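Local coordinates for protein importin subunit beta-1 (Saccharomyces cerevisiae, PDB 5OWU) that carries proteins into the nucleus as the importin beta partner of importin alpha, the adaptor that recognises classical nuclear localization signals in cargo, at residues Asn67-Lys72 with Ala120-Ile125. Residues are numbered along the deposited sequence; the frame is centred on the assembly and turned at random.
Sequences NELVSK and AAIADI
Leu-69 and Val-70, neighbours in the loop that joins helix 55-67 to helix 74-87, both lean on Ala-121 of helix 109-126, a compact example of how a loop between helices of a helical-repeat solenoid packs on a helix of a repeat further along the chain, here HEAT 3. The small methyl of Ala-121 is the shared footing: its CB lies 3.7 Å from Val-70 CG1 and 3.9 Å from Leu-69 CB. The backbones come close, with 5.8 Å between the CA atoms of Val-70 and Ala-121. In Val-70, CG1 sits opposite the carbonyl carbon (chi1 -69°), which lays this methyl over both CA and CB of Ala-121, while CG2 keeps a looser touch on the same CB. The Leu-69 fork divides its work. CD1 meets Ile-122 CG1 at 3.7 Å, and CD2 meets Ile-125 CD1 at 4.0 Å, the leucine and Ile-125 side chains crossing at nearly a right angle. Ile-125 stretches out through an extended outer torsion (chi2 159°), bringing CD1 also to within 3.5 Å of Leu-69 O. Trp-84 touches Leu-69, Ile-122 and Ile-125 alike, so its side chain joins both segments from the helix following the loop. Side chain meets side chain through hydrocarbon, the one polar atom touched being Leu-69 O, which suggests that burial of hydrocarbon, rather than directional bonds between the segments, holds loop against helix.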
loop_
_atom_site.group_PDB
_atom_site.type_symbol
_atom_site.label_atom_id
_atom_site.label_comp_id
_atom_site.label_asym_id
_atom_site.label_seq_id
_atom_site.Cartn_x
_atom_site.Cartn_y
_atom_site.Cartn_z
ATOM N N ASN A 67 1.306 15.617 -22.285
ATOM C CA ASN A 67 0.724 14.293 -22.142
ATOM C C ASN A 67 0.871 13.448 -23.397
ATOM O O ASN A 67 0.581 12.251 -23.341
ATOM C CB ASN A 67 -0.749 14.412 -21.763
ATOM C CG ASN A 67 -0.942 14.838 -20.318
ATOM O OD1 ASN A 67 -0.083 14.590 -19.462
ATOM N ND2 ASN A 67 -2.068 15.479 -20.040
ATOM N N GLU A 68 1.305 14.026 -24.516
ATOM C CA GLU A 68 1.706 13.219 -25.668
ATOM C C GLU A 68 3.208 12.938 -25.701
ATOM O O GLU A 68 3.706 12.384 -26.688
ATOM C CB GLU A 68 1.285 13.908 -26.969
ATOM C CG GLU A 68 -0.219 14.079 -27.126
ATOM C CD GLU A 68 -0.965 12.756 -27.127
ATOM O OE1 GLU A 68 -0.422 11.771 -27.661
ATOM O OE2 GLU A 68 -2.085 12.697 -26.581
ATOM N N LEU A 69 3.936 13.306 -24.654
ATOM C CA LEU A 69 5.385 13.164 -24.623
ATOM C C LEU A 69 5.887 12.297 -23.480
ATOM O O LEU A 69 6.932 11.657 -23.622
ATOM C CB LEU A 69 6.049 14.549 -24.531
ATOM C CG LEU A 69 5.925 15.440 -25.767
ATOM C CD1 LEU A 69 6.497 16.823 -25.499
ATOM C CD2 LEU A 69 6.609 14.808 -26.966
ATOM N N VAL A 70 5.168 12.245 -22.362
ATOM C CA VAL A 70 5.524 11.384 -21.245
ATOM C C VAL A 70 4.269 10.665 -20.783
ATOM O O VAL A 70 3.146 11.127 -20.991
ATOM C CB VAL A 70 6.160 12.162 -20.074
ATOM C CG1 VAL A 70 7.541 12.664 -20.463
ATOM C CG2 VAL A 70 5.256 13.322 -19.649
ATOM N N SER A 71 4.480 9.512 -20.156
ATOM C CA SER A 71 3.393 8.689 -19.650
ATOM C C SER A 71 3.886 7.949 -18.418
ATOM O O SER A 71 5.090 7.839 -18.177
ATOM C CB SER A 71 2.901 7.696 -20.708
ATOM O OG SER A 71 1.921 6.824 -20.178
ATOM N N LYS A 72 2.939 7.445 -17.631
ATOM C CA LYS A 72 3.301 6.515 -16.568
ATOM C C LYS A 72 3.653 5.154 -17.152
ATOM O O LYS A 72 4.673 4.555 -16.791
ATOM C CB LYS A 72 2.162 6.395 -15.556
ATOM C CG LYS A 72 2.085 7.558 -14.568
ATOM C CD LYS A 72 1.147 7.252 -13.401
ATOM C CE LYS A 72 1.745 6.220 -12.446
ATOM N NZ LYS A 72 0.823 5.885 -11.328
ATOM N N ALA A 120 10.083 19.856 -19.060
ATOM C CA ALA A 120 10.482 18.633 -18.374
ATOM C C ALA A 120 10.253 17.407 -19.248
ATOM O O ALA A 120 11.102 16.511 -19.299
ATOM C CB ALA A 120 9.721 18.491 -17.055
ATOM N N ALA A 121 9.105 17.337 -19.931
ATOM C CA ALA A 121 8.812 16.173 -20.773
ATOM C C ALA A 121 9.806 16.051 -21.929
ATOM O O ALA A 121 10.348 14.964 -22.209
ATOM C CB ALA A 121 7.385 16.273 -21.310
ATOM N N ILE A 122 10.059 17.165 -22.617
ATOM C CA ILE A 122 10.998 17.130 -23.732
ATOM C C ILE A 122 12.385 16.746 -23.231
ATOM O O ILE A 122 13.061 15.897 -23.818
ATOM C CB ILE A 122 11.011 18.482 -24.467
ATOM C CG1 ILE A 122 9.648 18.745 -25.120
ATOM C CG2 ILE A 122 12.115 18.511 -25.531
ATOM C CD1 ILE A 122 9.434 20.195 -25.511
ATOM N N ALA A 123 12.825 17.367 -22.132
ATOM C CA ALA A 123 14.132 17.052 -21.562
ATOM C C ALA A 123 14.230 15.581 -21.200
ATOM O O ALA A 123 15.263 14.948 -21.430
ATOM C CB ALA A 123 14.393 17.914 -20.322
ATOM N N ASP A 124 13.170 15.027 -20.612
ATOM C CA ASP A 124 13.182 13.615 -20.264
ATOM C C ASP A 124 13.371 12.750 -21.495
ATOM O O ASP A 124 13.920 11.648 -21.394
ATOM C CB ASP A 124 11.893 13.234 -19.541
ATOM C CG ASP A 124 11.909 13.632 -18.071
ATOM O OD1 ASP A 124 12.989 13.970 -17.558
ATOM O OD2 ASP A 124 10.845 13.605 -17.429
ATOM N N ILE A 125 12.933 13.221 -22.664
ATOM C CA ILE A 125 13.227 12.464 -23.879
ATOM C C ILE A 125 14.657 12.707 -24.353
ATOM O O ILE A 125 15.382 11.765 -24.680
ATOM C CB ILE A 125 12.216 12.807 -24.982
ATOM C CG1 ILE A 125 10.837 12.278 -24.603
ATOM C CG2 ILE A 125 12.663 12.197 -26.321
ATOM C CD1 ILE A 125 9.704 12.966 -25.337
#